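Local coordinates for putative immunoglobulin-blocking virulence protein (Mycoplasma mycoides subsp. capri, PDB 7ADK), which probably binds and blocks host immunoglobulins, acting as a virulence factor of this mycoplasma, at residues 694-699 and 728-733; 688-693 and 702-707; 619-624 and 653-658. One frame throughout, in Å; residues are numbered along the deposited sequence.

Contact 1: residues 694-699 and 728-733; sequences TLLSDE and DELKKQ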
loop_
_atom_site.group_PDB
_atom_site.type_symbol
_atom_site.label_atom_id
_atom_site.label_comp_id
_atom_site.label_asym_id
_atom_site.label_seq_id
_atom_site.Cartn_x
_atom_site.Cartn_y
_atom_site.Cartn_z
ATOM N N THR A 694 37.936 18.652 -17.411
ATOM C CA THR A 694 38.803 18.659 -16.222
ATOM C C THR A 694 38.911 17.282 -15.553
ATOM O O THR A 694 37.900 16.657 -15.217
ATOM C CB THR A 694 38.289 19.694 -15.207
ATOM O OG1 THR A 694 38.121 20.954 -15.814
ATOM C CG2 THR A 694 39.206 19.876 -14.011
ATOM N N LEU A 695 40.143 16.832 -15.274
ATOM C CA LEU A 695 40.432 15.553 -14.614
ATOM C C LEU A 695 39.967 15.533 -13.145
ATOM O O LEU A 695 40.045 16.541 -12.448
ATOM C CB LEU A 695 41.937 15.224 -14.676
ATOM C CG LEU A 695 42.551 15.070 -16.084
ATOM C CD1 LEU A 695 43.023 16.398 -16.678
ATOM C CD2 LEU A 695 43.767 14.144 -16.021
ATOM N N LEU A 696 39.532 14.376 -12.641
ATOM C CA LEU A 696 39.193 14.187 -11.222
ATOM C C LEU A 696 40.439 14.142 -10.326
ATOM O O LEU A 696 41.448 13.534 -10.678
ATOM C CB LEU A 696 38.374 12.903 -11.011
ATOM C CG LEU A 696 37.079 12.803 -11.819
ATOM C CD1 LEU A 696 36.472 11.437 -11.547
ATOM C CD2 LEU A 696 36.063 13.865 -11.431
ATOM N N SER A 697 40.325 14.730 -9.138
ATOM C CA SER A 697 41.279 14.578 -8.034
ATOM C C SER A 697 40.944 13.364 -7.155
ATOM O O SER A 697 39.957 12.669 -7.390
ATOM C CB SER A 697 41.271 15.852 -7.188
ATOM O OG SER A 697 40.032 16.014 -6.528
ATOM N N ASP A 698 41.733 13.132 -6.105
ATOM C CA ASP A 698 41.501 12.119 -5.072
ATOM C C ASP A 698 40.103 12.237 -4.424
ATOM O O ASP A 698 39.360 11.262 -4.394
ATOM C CB ASP A 698 42.631 12.239 -4.045
ATOM C CG ASP A 698 42.629 11.173 -2.947
ATOM O OD1 ASP A 698 42.127 10.058 -3.161
ATOM O OD2 ASP A 698 43.139 11.449 -1.857
ATOM N N GLU A 699 39.656 13.423 -3.988
ATOM C CA GLU A 699 38.274 13.596 -3.503
ATOM C C GLU A 699 37.234 13.556 -4.627
ATOM O O GLU A 699 36.096 13.162 -4.391
ATOM C CB GLU A 699 38.131 14.862 -2.656
ATOM C CG GLU A 699 38.878 14.765 -1.320
ATOM C CD GLU A 699 38.538 13.509 -0.505
ATOM O OE1 GLU A 699 37.342 13.202 -0.313
ATOM O OE2 GLU A 699 39.462 12.833 -0.022
ATOM N N ASP A 728 39.533 9.717 -21.307
ATOM C CA ASP A 728 39.078 8.532 -20.568
ATOM C C ASP A 728 40.086 8.179 -19.460
ATOM O O ASP A 728 40.781 7.165 -19.471
ATOM C CB ASP A 728 38.639 7.373 -21.485
ATOM C CG ASP A 728 37.438 7.737 -22.357
ATOM O OD1 ASP A 728 36.414 8.186 -21.805
ATOM O OD2 ASP A 728 37.495 7.527 -23.583
ATOM N N GLU A 729 40.176 9.102 -18.499
ATOM C CA GLU A 729 40.934 8.989 -17.240
ATOM C C GLU A 729 40.365 7.889 -16.327
ATOM O O GLU A 729 41.088 7.193 -15.619
ATOM C CB GLU A 729 40.841 10.323 -16.474
ATOM C CG GLU A 729 41.292 11.591 -17.226
ATOM C CD GLU A 729 40.338 12.119 -18.318
ATOM O OE1 GLU A 729 39.141 11.764 -18.339
ATOM O OE2 GLU A 729 40.795 12.866 -19.210
ATOM N N LEU A 730 39.044 7.742 -16.365
ATOM C CA LEU A 730 38.272 6.613 -15.861
ATOM C C LEU A 730 38.265 5.493 -16.915
ATOM O O LEU A 730 38.478 5.763 -18.100
ATOM C CB LEU A 730 36.853 7.122 -15.551
ATOM C CG LEU A 730 36.792 8.194 -14.440
ATOM C CD1 LEU A 730 35.534 9.042 -14.564
ATOM C CD2 LEU A 730 36.825 7.571 -13.049
ATOM N N LYS A 731 38.032 4.237 -16.514
ATOM C CA LYS A 731 38.299 3.048 -17.367
ATOM C C LYS A 731 37.096 2.095 -17.526
ATOM O O LYS A 731 37.286 0.929 -17.839
ATOM C CB LYS A 731 39.583 2.345 -16.863
ATOM C CG LYS A 731 40.830 3.240 -16.967
ATOM C CD LYS A 731 42.079 2.634 -16.323
ATOM C CE LYS A 731 42.025 2.656 -14.794
ATOM N NZ LYS A 731 43.280 2.186 -14.182
ATOM N N LYS A 732 35.863 2.553 -17.279
ATOM C CA LYS A 732 34.628 1.732 -17.137
ATOM C C LYS A 732 33.416 2.217 -17.971
ATOM O O LYS A 732 32.367 1.575 -17.959
ATOM C CB LYS A 732 34.240 1.677 -15.637
ATOM C CG LYS A 732 34.402 0.314 -14.956
ATOM C CD LYS A 732 35.842 -0.150 -14.685
ATOM C CE LYS A 732 36.624 0.795 -13.770
ATOM N NZ LYS A 732 37.903 0.212 -13.309
ATOM N N GLN A 733 33.514 3.361 -18.642
ATOM C CA GLN A 733 32.389 4.128 -19.186
ATOM C C GLN A 733 32.036 3.862 -20.659
ATOM O O GLN A 733 32.877 3.469 -21.467
ATOM C CB GLN A 733 32.649 5.632 -18.972
ATOM C CG GLN A 733 33.845 6.243 -19.712
ATOM C CD GLN A 733 35.159 6.130 -18.959
ATOM O OE1 GLN A 733 35.331 5.343 -18.039
ATOM N NE2 GLN A 733 36.146 6.907 -19.318
#
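Leu-695 and Leu-696 lean on Glu-729 and Leu-730 at the surface of a beta-alpha-beta crossover, in which strand 688-690 runs through helix 698-709 to its parallel neighbour 720-722. Residues 694-699 lead into the helix and residues 728-733 follow the second strand, so the contact sets the strand-to-helix connection against the loop that leaves strand 720-722. Glu-729 contributes the most surface. Its aliphatic part does the touching: CG lies 3.8 Å from CD2 of Leu-695, and the two side chains cross at about a right angle. A bend at chi2 (74°) turns the Glu-729 carboxylate off the line of its first bonds, and both oxygens are held outside the contact, OE1 by Gln-722 NE2 and OE2 by the backbone N of Ser-727. The acid is therefore anchored to its own side of the contact while its methylene serves as an apolar surface for Leu-695. The CB of Leu-696 is directed at 728-733, and its side chain also rests on Leu-657 and Leu-704. Within 728-733 the Gln-733 amide ties the loop to itself: NE2 donates to Leu-730 O at 2.9 Å and to Asp-728 OD1, and OE1 accepts from Lys-732 N. Facing Leu-730, Leu-696 uses one methyl: CD1 sits 4.0 Å from Leu-730 CD1 and 4.2 Å from Leu-730 CD2.

Contact 2: residues 688-693 and 702-707; sequences IRISGK and RNLDKY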
loop_
_atom_site.group_PDB
_atom_site.type_symbol
_atom_site.label_atom_id
_atom_site.label_comp_id
_atom_site.label_asym_id
_atom_site.label_seq_id
_atom_site.Cartn_x
_atom_site.Cartn_y
_atom_site.Cartn_z
ATOM N N ILE A 688 25.808 7.822 -14.596
ATOM C CA ILE A 688 26.249 9.184 -14.291
ATOM C C ILE A 688 26.986 9.705 -15.530
ATOM O O ILE A 688 28.029 9.162 -15.902
ATOM C CB ILE A 688 27.163 9.201 -13.057
ATOM C CG1 ILE A 688 26.379 8.713 -11.828
ATOM C CG2 ILE A 688 27.748 10.602 -12.839
ATOM C CD1 ILE A 688 27.187 8.752 -10.540
ATOM N N ARG A 689 26.465 10.743 -16.181
ATOM C CA ARG A 689 27.131 11.416 -17.297
ATOM C C ARG A 689 28.057 12.482 -16.737
ATOM O O ARG A 689 27.594 13.464 -16.168
ATOM C CB ARG A 689 26.076 11.976 -18.261
ATOM C CG ARG A 689 26.665 12.885 -19.357
ATOM C CD ARG A 689 25.627 13.466 -20.321
ATOM N NE ARG A 689 24.957 12.450 -21.155
ATOM C CZ ARG A 689 24.138 12.713 -22.157
ATOM N NH1 ARG A 689 23.899 13.920 -22.569
ATOM N NH2 ARG A 689 23.524 11.758 -22.775
ATOM N N ILE A 690 29.354 12.304 -16.931
ATOM C CA ILE A 690 30.378 13.255 -16.513
ATOM C C ILE A 690 30.688 14.152 -17.715
ATOM O O ILE A 690 31.137 13.668 -18.757
ATOM C CB ILE A 690 31.620 12.508 -15.985
ATOM C CG1 ILE A 690 31.250 11.665 -14.745
ATOM C CG2 ILE A 690 32.745 13.505 -15.664
ATOM C CD1 ILE A 690 32.383 10.824 -14.165
ATOM N N SER A 691 30.435 15.453 -17.590
ATOM C CA SER A 691 30.707 16.461 -18.624
ATOM C C SER A 691 31.912 17.354 -18.272
ATOM O O SER A 691 32.347 17.416 -17.123
ATOM C CB SER A 691 29.431 17.259 -18.915
ATOM O OG SER A 691 29.039 18.032 -17.812
ATOM N N GLY A 692 32.473 18.044 -19.269
ATOM C CA GLY A 692 33.662 18.903 -19.150
ATOM C C GLY A 692 35.016 18.178 -19.219
ATOM O O GLY A 692 35.115 16.983 -18.965
ATOM N N LYS A 693 36.077 18.917 -19.562
ATOM C CA LYS A 693 37.423 18.373 -19.825
ATOM C C LYS A 693 38.265 18.075 -18.571
ATOM O O LYS A 693 39.256 17.354 -18.679
ATOM C CB LYS A 693 38.199 19.326 -20.754
ATOM C CG LYS A 693 37.519 19.604 -22.104
ATOM C CD LYS A 693 38.352 20.567 -22.957
ATOM C CE LYS A 693 37.648 20.968 -24.263
ATOM N NZ LYS A 693 36.630 22.025 -24.065
ATOM N N ARG A 702 36.566 9.855 -4.630
ATOM C CA ARG A 702 35.759 9.541 -3.438
ATOM C C ARG A 702 34.313 10.010 -3.563
ATOM O O ARG A 702 33.419 9.276 -3.169
ATOM C CB ARG A 702 36.388 10.107 -2.159
ATOM C CG ARG A 702 37.771 9.564 -1.813
ATOM C CD ARG A 702 37.857 8.064 -1.712
ATOM N NE ARG A 702 39.176 7.621 -1.287
ATOM C CZ ARG A 702 40.092 6.981 -1.955
ATOM N NH1 ARG A 702 41.216 6.749 -1.391
ATOM N NH2 ARG A 702 39.928 6.570 -3.158
ATOM N N ASN A 703 34.048 11.174 -4.151
ATOM C CA ASN A 703 32.681 11.663 -4.371
ATOM C C ASN A 703 31.904 10.877 -5.446
ATOM O O ASN A 703 30.711 10.623 -5.282
ATOM C CB ASN A 703 32.730 13.171 -4.683
ATOM C CG ASN A 703 32.924 14.029 -3.448
ATOM O OD1 ASN A 703 32.496 13.697 -2.355
ATOM N ND2 ASN A 703 33.531 15.172 -3.576
ATOM N N LEU A 704 32.581 10.453 -6.518
ATOM C CA LEU A 704 31.963 9.639 -7.563
ATOM C C LEU A 704 31.495 8.291 -7.009
ATOM O O LEU A 704 30.403 7.850 -7.361
ATOM C CB LEU A 704 32.937 9.490 -8.743
ATOM C CG LEU A 704 32.409 8.667 -9.928
ATOM C CD1 LEU A 704 31.158 9.249 -10.561
ATOM C CD2 LEU A 704 33.487 8.611 -10.998
ATOM N N ASP A 705 32.262 7.675 -6.096
ATOM C CA ASP A 705 31.875 6.414 -5.451
ATOM C C ASP A 705 30.521 6.503 -4.745
ATOM O O ASP A 705 29.671 5.628 -4.910
ATOM C CB ASP A 705 32.933 5.966 -4.438
ATOM C CG ASP A 705 34.313 5.675 -5.024
ATOM O OD1 ASP A 705 34.483 5.670 -6.261
ATOM O OD2 ASP A 705 35.229 5.380 -4.226
ATOM N N LYS A 706 30.271 7.603 -4.032
ATOM C CA LYS A 706 29.080 7.764 -3.193
ATOM C C LYS A 706 27.785 7.784 -3.992
ATOM O O LYS A 706 26.818 7.184 -3.545
ATOM C CB LYS A 706 29.184 9.013 -2.313
ATOM C CG LYS A 706 30.462 9.150 -1.478
ATOM C CD LYS A 706 31.003 7.836 -0.897
ATOM C CE LYS A 706 32.244 8.066 -0.038
ATOM N NZ LYS A 706 31.938 8.763 1.221
ATOM N N TYR A 707 27.745 8.410 -5.169
ATOM C CA TYR A 707 26.555 8.362 -6.024
ATOM C C TYR A 707 26.219 6.949 -6.518
ATOM O O TYR A 707 25.053 6.669 -6.750
ATOM C CB TYR A 707 26.696 9.282 -7.235
ATOM C CG TYR A 707 26.669 10.770 -6.978
ATOM C CD1 TYR A 707 25.449 11.471 -6.916
ATOM C CD2 TYR A 707 27.879 11.470 -6.890
ATOM C CE1 TYR A 707 25.448 12.866 -6.750
ATOM C CE2 TYR A 707 27.877 12.863 -6.737
ATOM C CZ TYR A 707 26.669 13.563 -6.667
ATOM O OH TYR A 707 26.696 14.908 -6.562
#
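Four buried side chains, Ile-688 and Ile-690 from the strand and Leu-704 and Tyr-707 from the helix, meet beneath helix 698-709 where it packs over the parallel three-stranded sheet. This is the sheet-helix interface of a beta-alpha-beta crossover: the axes of strand 688-690 and helix 702-707 come within 11.2 Å and run almost antiparallel, at 153°. Both isoleucines have the same shape, with CG1 anti to the carbonyl carbon and chi2 near 180° (-178° in Ile-688), which extends each chain and carries CD1 away from the strand toward the helix. Leu-704 answers with CG anti to the backbone N (chi1 -179°); although its first bond does not aim at the strand, this torsion brings the branched end nearer. Its CD1 touches both isoleucine tips, 4.0 Å from Ile-688 CD1 and 4.1 Å from Ile-690 CD1, while CD2 meets Ile-690 CD1 as well. Ile-688 and Leu-704 run alongside one another with their ends heading opposite ways. The same Ile-688 CD1 also approaches Tyr-707, nearest to CB and 4.1 Å from CG, at the root of the side chain. Beyond that point the tyrosine leads away: its ring meets Phe-650 and its hydroxyl OH is hydrogen-bonded to Lys-618 O. Leu-730 touches Ile-690 from the neighbouring loop. With only carbon atoms meeting between the two segments, the interface depends on shape and on exclusion of water, and the one polar group on these four side chains is satisfied elsewhere.

Contact 3: residues 619-624 and 653-658; sequences SLKGLR and SSDELN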
loop_
_atom_site.group_PDB
_atom_site.type_symbol
_atom_site.label_atom_id
_atom_site.label_comp_id
_atom_site.label_asym_id
_atom_site.label_seq_id
_atom_site.Cartn_x
_atom_site.Cartn_y
_atom_site.Cartn_z
ATOM N N SER A 619 24.772 18.483 -5.819
ATOM C CA SER A 619 25.812 18.099 -4.877
ATOM C C SER A 619 25.637 18.853 -3.556
ATOM O O SER A 619 24.857 19.797 -3.476
ATOM C CB SER A 619 27.161 18.437 -5.519
ATOM O OG SER A 619 27.288 19.806 -5.838
ATOM N N LEU A 620 26.403 18.505 -2.528
ATOM C CA LEU A 620 26.587 19.348 -1.334
ATOM C C LEU A 620 27.587 20.515 -1.555
ATOM O O LEU A 620 28.107 21.060 -0.584
ATOM C CB LEU A 620 26.958 18.463 -0.126
ATOM C CG LEU A 620 25.773 17.920 0.685
ATOM C CD1 LEU A 620 24.774 17.141 -0.144
ATOM C CD2 LEU A 620 26.287 16.993 1.781
ATOM N N LYS A 621 27.897 20.909 -2.801
ATOM C CA LYS A 621 28.744 22.084 -3.076
ATOM C C LYS A 621 28.097 23.344 -2.493
ATOM O O LYS A 621 26.911 23.571 -2.687
ATOM C CB LYS A 621 28.971 22.256 -4.591
ATOM C CG LYS A 621 30.014 23.337 -4.924
ATOM C CD LYS A 621 30.043 23.752 -6.398
ATOM C CE LYS A 621 29.093 24.896 -6.736
ATOM N NZ LYS A 621 29.607 26.211 -6.291
ATOM N N GLY A 622 28.878 24.180 -1.822
ATOM C CA GLY A 622 28.448 25.483 -1.319
ATOM C C GLY A 622 27.582 25.442 -0.068
ATOM O O GLY A 622 27.077 26.474 0.344
ATOM N N LEU A 623 27.387 24.277 0.560
ATOM C CA LEU A 623 26.557 24.071 1.750
ATOM C C LEU A 623 27.418 23.856 3.008
ATOM O O LEU A 623 28.323 23.022 3.018
ATOM C CB LEU A 623 25.611 22.882 1.511
ATOM C CG LEU A 623 24.673 22.983 0.296
ATOM C CD1 LEU A 623 23.718 21.795 0.296
ATOM C CD2 LEU A 623 23.833 24.254 0.302
ATOM N N ARG A 624 27.128 24.590 4.086
ATOM C CA ARG A 624 27.845 24.554 5.369
ATOM C C ARG A 624 27.039 23.833 6.444
ATOM O O ARG A 624 25.861 24.118 6.620
ATOM C CB ARG A 624 28.195 25.984 5.794
ATOM C CG ARG A 624 29.137 26.661 4.790
ATOM C CD ARG A 624 29.594 28.043 5.252
ATOM N NE ARG A 624 28.512 29.040 5.203
ATOM C CZ ARG A 624 28.206 29.825 4.191
ATOM N NH1 ARG A 624 27.314 30.748 4.312
ATOM N NH2 ARG A 624 28.790 29.739 3.042
ATOM N N SER A 653 28.745 18.125 -14.014
ATOM C CA SER A 653 30.021 18.734 -14.398
ATOM C C SER A 653 31.198 18.059 -13.668
ATOM O O SER A 653 31.020 17.270 -12.742
ATOM C CB SER A 653 29.959 20.244 -14.131
ATOM O OG SER A 653 31.069 20.936 -14.652
ATOM N N SER A 654 32.440 18.444 -13.940
ATOM C CA SER A 654 33.584 18.092 -13.090
ATOM C C SER A 654 33.699 19.030 -11.858
ATOM O O SER A 654 34.758 19.574 -11.565
ATOM C CB SER A 654 34.846 18.002 -13.953
ATOM O OG SER A 654 35.773 17.107 -13.392
ATOM N N ASP A 655 32.606 19.243 -11.117
ATOM C CA ASP A 655 32.596 19.835 -9.763
ATOM C C ASP A 655 32.798 18.777 -8.660
ATOM O O ASP A 655 32.865 19.097 -7.479
ATOM C CB ASP A 655 31.299 20.627 -9.488
ATOM C CG ASP A 655 30.081 19.764 -9.145
ATOM O OD1 ASP A 655 29.976 18.666 -9.710
ATOM O OD2 ASP A 655 29.227 20.173 -8.323
ATOM N N GLU A 656 32.886 17.499 -9.010
ATOM C CA GLU A 656 32.991 16.397 -8.058
ATOM C C GLU A 656 34.263 16.447 -7.221
ATOM O O GLU A 656 34.287 15.888 -6.139
ATOM C CB GLU A 656 32.876 15.055 -8.786
ATOM C CG GLU A 656 31.526 14.910 -9.484
ATOM C CD GLU A 656 31.204 13.461 -9.829
ATOM O OE1 GLU A 656 31.731 12.951 -10.836
ATOM O OE2 GLU A 656 30.429 12.832 -9.082
ATOM N N LEU A 657 35.294 17.167 -7.667
ATOM C CA LEU A 657 36.495 17.477 -6.883
ATOM C C LEU A 657 36.165 18.292 -5.618
ATOM O O LEU A 657 36.892 18.240 -4.628
ATOM C CB LEU A 657 37.468 18.291 -7.749
ATOM C CG LEU A 657 38.100 17.558 -8.943
ATOM C CD1 LEU A 657 37.196 17.464 -10.165
ATOM C CD2 LEU A 657 39.347 18.317 -9.379
ATOM N N ASN A 658 35.063 19.040 -5.662
ATOM C CA ASN A 658 34.620 20.006 -4.669
ATOM C C ASN A 658 33.110 19.912 -4.348
ATOM O O ASN A 658 32.517 20.872 -3.864
ATOM C CB ASN A 658 35.087 21.408 -5.092
ATOM C CG ASN A 658 34.509 21.868 -6.413
ATOM O OD1 ASN A 658 35.068 21.653 -7.476
ATOM N ND2 ASN A 658 33.400 22.545 -6.382
#
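Ser-619 and Asp-655 link loops of two sheets: 619-624, between strands 608-610 and 640-643 of the parallel five-stranded sheet, and 653-658, which leads from strand 650-652 of the three-stranded sheet toward strand 676-679 of the five-stranded one. At the start, Ser-619 places OG between its backbone N and carbonyl carbon (chi1 59°), from where it serves both loops. It donates to Asp-655 OD2 at 3.2 Å, reaching that oxygen nearly along its C-O axis, and accepts from Lys-621 N at 3.3 Å, which makes an ST turn. The hydroxyl thus relays between a backbone N-H of its own loop and a carboxylate of the other. Leu-620 has its CB directed away from the second segment; its backbone N is bound to Glu-659 OE2, and it opens a type II beta turn that ends at Leu-623. Lys-621, the second residue of that turn, buries the most surface. With CG anti to the backbone N (chi1 -171°) it lies alongside the Asn-658 side chain, the two heading in a common direction, and its CD lies 3.6 Å from Asn-658 ND2. Bends at chi3 and chi4 then carry the ammonium group off, leaving NZ 6.4 Å from Asp-655 OD2. Gly-622 follows with a positive phi (76°), as suits the third position of a type II turn. Its O and the backbone N of Arg-624 are both held by the side chain of Asn-570. In the partner loop, Asn-658 N bonds to Asp-655 O at 2.9 Å, tying together the two residues that face Lys-621. Asp-655 therefore engages by one directional bond from a neutral hydroxyl, and the lysine contributes mainly its methylenes; any attraction between their charges would act at a distance, without a salt bridge.

Contacts 1 and 2 share helix 698-709 and lie about 8 Å apart between centres: contact 2 is the buried core beneath the helix, contact 1 its continuation at the surface. Leu-730 joins them, its CD1 being 3.6 Å from Ile-690 CD1. Contact 3, partly buried, lies farther off, about 11 Å from contact 2 and 16 Å from contact 1, between centres. Asn-703 ND2 bonded to Glu-656 O ties it to the helix, and Ser-654 OG bonded to Thr-694 O ties it to contact 1. The chemistry follows position: purely apolar in the core; apolar at the surface too, where a glutamate lends its methylene while its carboxylate bonds within its own part of the chain; hydrogen-bonded in contact 3.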